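Local coordinates for methionine import ATP-binding protein metN 2 (Enterococcus faecalis, PDB 2QSW) that belongs to the ATP-binding subunits of ABC importers and is represented here by its C-terminal NIL domain, a small ACT-like alpha/beta fold, at residues Val49-Ile54 with Leu69-Leu74. Sequence-based numbering, arbitrary orientation.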
ATOM      1  N   VAL A  49      10.734  12.818  -4.649  1.00 13.76           N
ATOM      2  CA  VAL A  49       9.550  12.507  -5.411  1.00 13.43           C
ATOM      3  C   VAL A  49       8.822  13.756  -5.842  1.00 13.21           C
ATOM      4  O   VAL A  49       8.894  14.791  -5.168  1.00 13.50           O
ATOM      5  CB  VAL A  49       8.577  11.611  -4.631  1.00 13.48           C
ATOM      6  CG1 VAL A  49       9.166  10.192  -4.461  1.00 14.45           C
ATOM      7  CG2 VAL A  49       8.143  12.237  -3.294  1.00 13.01           C
ATOM      8  N   GLU A  50       8.156  13.669  -6.995  1.00 13.79           N
ATOM      9  CA  GLU A  50       7.253  14.715  -7.448  0.60 14.14           C
ATOM     10  C   GLU A  50       5.829  14.397  -7.026  1.00 13.85           C
ATOM     11  O   GLU A  50       5.494  13.216  -6.791  1.00 14.02           O
ATOM     12  CB  GLU A  50       7.351  14.884  -8.963  0.60 14.24           C
ATOM     13  CG  GLU A  50       8.770  15.000  -9.463  0.60 16.35           C
ATOM     14  CD  GLU A  50       8.870  15.293 -10.959  0.60 18.13           C
ATOM     15  OE1 GLU A  50       9.214  14.362 -11.719  0.60 22.86           O
ATOM     16  OE2 GLU A  50       8.621  16.462 -11.357  0.60 22.51           O
ATOM     17  N   VAL A  51       4.999  15.434  -6.896  1.00 13.38           N
ATOM     18  CA  VAL A  51       3.646  15.314  -6.392  1.00 13.30           C
ATOM     19  C   VAL A  51       2.678  16.117  -7.247  1.00 14.49           C
ATOM     20  O   VAL A  51       2.848  17.343  -7.423  1.00 15.86           O
ATOM     21  CB  VAL A  51       3.564  15.823  -4.939  1.00 13.99           C
ATOM     22  CG1 VAL A  51       2.123  15.853  -4.460  1.00 15.40           C
ATOM     23  CG2 VAL A  51       4.457  14.963  -4.065  1.00 15.53           C
ATOM     24  N   SER A  52       1.645  15.442  -7.723  1.00 14.51           N
ATOM     25  CA  SER A  52       0.526  16.057  -8.399  1.00 15.21           C
ATOM     26  C   SER A  52      -0.734  15.724  -7.636  1.00 15.75           C
ATOM     27  O   SER A  52      -0.989  14.558  -7.380  1.00 16.02           O
ATOM     28  CB  SER A  52       0.368  15.541  -9.838  1.00 16.11           C
ATOM     29  OG  SER A  52       1.529  15.736 -10.630  1.00 20.11           O
ATOM     30  N   ILE A  53      -1.528  16.712  -7.263  1.00 16.87           N
ATOM     31  CA  ILE A  53      -2.794  16.485  -6.641  1.00 16.70           C
ATOM     32  C   ILE A  53      -3.868  16.184  -7.694  1.00 16.87           C
ATOM     33  O   ILE A  53      -4.083  16.961  -8.636  1.00 16.92           O
ATOM     34  CB  ILE A  53      -3.198  17.641  -5.710  1.00 17.88           C
ATOM     35  CG1 ILE A  53      -2.137  17.834  -4.614  1.00 19.77           C
ATOM     36  CG2 ILE A  53      -4.573  17.382  -5.084  1.00 18.39           C
ATOM     37  CD1 ILE A  53      -2.233  19.203  -3.942  1.00 20.85           C
ATOM     38  N   ILE A  54      -4.482  15.016  -7.543  1.00 15.91           N
ATOM     39  CA  ILE A  54      -5.530  14.546  -8.434  1.00 16.44           C
ATOM     40  C   ILE A  54      -6.925  14.923  -7.943  1.00 16.08           C
ATOM     41  O   ILE A  54      -7.775  15.370  -8.705  1.00 16.27           O
ATOM     42  CB  ILE A  54      -5.445  13.007  -8.594  1.00 16.66           C
ATOM     43  CG1 ILE A  54      -4.086  12.651  -9.170  1.00 17.98           C
ATOM     44  CG2 ILE A  54      -6.610  12.434  -9.480  1.00 16.57           C
ATOM     45  CD1 ILE A  54      -3.899  11.169  -9.330  1.00 18.08           C
ATOM     46  N   LEU A  69      -6.568  13.129   0.380  1.00 15.00           N
ATOM     47  CA  LEU A  69      -5.881  13.671  -0.774  0.50 15.33           C
ATOM     48  C   LEU A  69      -5.434  12.499  -1.627  1.00 15.02           C
ATOM     49  O   LEU A  69      -4.822  11.585  -1.099  1.00 15.43           O
ATOM     50  CB  LEU A  69      -4.676  14.453  -0.285  0.50 15.91           C
ATOM     51  CG  LEU A  69      -3.983  15.428  -1.213  0.50 16.51           C
ATOM     52  CD1 LEU A  69      -4.907  16.569  -1.674  0.50 18.31           C
ATOM     53  CD2 LEU A  69      -2.741  15.944  -0.461  0.50 16.20           C
ATOM     54  N   TYR A  70      -5.744  12.532  -2.918  1.00 14.46           N
ATOM     55  CA  TYR A  70      -5.221  11.553  -3.873  1.00 13.97           C
ATOM     56  C   TYR A  70      -4.112  12.258  -4.681  1.00 15.03           C
ATOM     57  O   TYR A  70      -4.316  13.335  -5.269  1.00 15.37           O
ATOM     58  CB  TYR A  70      -6.304  11.098  -4.820  1.00 14.67           C
ATOM     59  CG  TYR A  70      -7.387  10.279  -4.190  1.00 15.81           C
ATOM     60  CD1 TYR A  70      -7.385   8.902  -4.303  1.00 16.58           C
ATOM     61  CD2 TYR A  70      -8.431  10.885  -3.496  1.00 16.03           C
ATOM     62  CE1 TYR A  70      -8.386   8.137  -3.736  1.00 17.10           C
ATOM     63  CE2 TYR A  70      -9.457  10.137  -2.931  1.00 17.47           C
ATOM     64  CZ  TYR A  70      -9.418   8.756  -3.064  1.00 17.31           C
ATOM     65  OH  TYR A  70     -10.418   8.012  -2.520  1.00 21.59           O
ATOM     66  N   ILE A  71      -2.922  11.700  -4.626  1.00 14.53           N
ATOM     67  CA  ILE A  71      -1.776  12.268  -5.272  1.00 15.41           C
ATOM     68  C   ILE A  71      -1.053  11.271  -6.138  1.00 15.11           C
ATOM     69  O   ILE A  71      -1.046  10.055  -5.855  1.00 14.77           O
ATOM     70  CB  ILE A  71      -0.783  12.856  -4.251  1.00 16.03           C
ATOM     71  CG1 ILE A  71      -0.111  11.837  -3.352  1.00 16.92           C
ATOM     72  CG2 ILE A  71      -1.398  13.973  -3.431  1.00 16.08           C
ATOM     73  CD1 ILE A  71       1.017  12.479  -2.504  1.00 18.43           C
ATOM     74  N   GLN A  72      -0.491  11.758  -7.221  1.00 14.68           N
ATOM     75  CA  GLN A  72       0.446  10.989  -8.024  1.00 14.40           C
ATOM     76  C   GLN A  72       1.873  11.275  -7.539  1.00 13.83           C
ATOM     77  O   GLN A  72       2.282  12.432  -7.476  1.00 14.23           O
ATOM     78  CB  GLN A  72       0.326  11.302  -9.512  1.00 14.50           C
ATOM     79  CG  GLN A  72       1.288  10.523 -10.369  1.00 13.83           C
ATOM     80  CD  GLN A  72       1.287  11.028 -11.806  1.00 16.05           C
ATOM     81  OE1 GLN A  72       1.275  12.252 -12.032  1.00 20.23           O
ATOM     82  NE2 GLN A  72       1.340  10.104 -12.785  1.00 16.87           N
ATOM     83  N   LEU A  73       2.596  10.222  -7.155  1.00 13.97           N
ATOM     84  CA  LEU A  73       4.006  10.306  -6.853  1.00 13.46           C
ATOM     85  C   LEU A  73       4.819   9.857  -8.049  1.00 13.71           C
ATOM     86  O   LEU A  73       4.566   8.766  -8.562  1.00 13.65           O
ATOM     87  CB  LEU A  73       4.379   9.417  -5.661  1.00 13.95           C
ATOM     88  CG  LEU A  73       3.730   9.787  -4.331  1.00 13.85           C
ATOM     89  CD1 LEU A  73       4.002   8.745  -3.244  1.00 13.53           C
ATOM     90  CD2 LEU A  73       4.252  11.141  -3.882  1.00 16.60           C
ATOM     91  N   LEU A  74       5.800  10.659  -8.459  1.00 14.00           N
ATOM     92  CA  LEU A  74       6.756  10.291  -9.490  1.00 14.65           C
ATOM     93  C   LEU A  74       8.159  10.240  -8.919  1.00 14.30           C
ATOM     94  O   LEU A  74       8.527  11.020  -8.044  1.00 15.66           O
ATOM     95  CB  LEU A  74       6.739  11.284 -10.640  1.00 14.90           C
ATOM     96  CG  LEU A  74       5.419  11.409 -11.368  1.00 16.72           C
ATOM     97  CD1 LEU A  74       5.546  12.560 -12.346  1.00 16.86           C
ATOM     98  CD2 LEU A  74       5.019  10.156 -12.138  1.00 19.62           C
TER
HETATM   99  O   HOH W   1       3.216  13.603 -10.024  1.00 26.82           O
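S52 and Q72 face each other as a hydrogen-bonded antiparallel pair and illustrate how a polar couple can be joined through solvent. Their side-chain oxygens are not hydrogen-bonded to each other, S52 OG lying 3.8 Å from Q72 OE1; instead, one water accepts from S52 OG at 2.8 Å and donates to both Q72 O and Q72 OE1. With CG anti to the backbone N (chi1 180°) and the chain extended beyond it, the Q72 amide is carried clear of its own strand, where NE2 bonds to N22 O. Both main-chain bonds of this pair lie in the carbonyl planes, the shorter running from Q72 N to S52 O at 2.8 Å. On the same face, E50 and L74 approach obliquely, CB to CB at 4.0 Å.

V51 and L73 lie on the other face, with I53 and I71; they are a non-hydrogen-bonded pair whose side chains run alongside each other in one direction, V51 CG2 lying 3.8 Å from L73 CD2. V51 CG1, anti to the backbone N (chi1 173°), is the branch that reaches I71 CD1, 4.1 Å away, so V51 spans I71 and L73, one branch on each; I40 and V44 of helix 39-47 touch it, while I43 meets L73. Farther along, I53 CG1 meets I71 CG2 at 4.1 Å, the two side chains at an oblique angle.

The strand axes diverge from strict antiparallel, at 149°, as expected of a twisted pair. This is the beta hairpin of strands 50-61 and 64-74, the outermost strand within this chain and its inner neighbour, with helix 39-47 packed on one face of the antiparallel sheet: the second and third strands of the ferredoxin-like beta-alpha-beta-beta-alpha-beta fold of ACT-type domains, to which the NIL domain belongs.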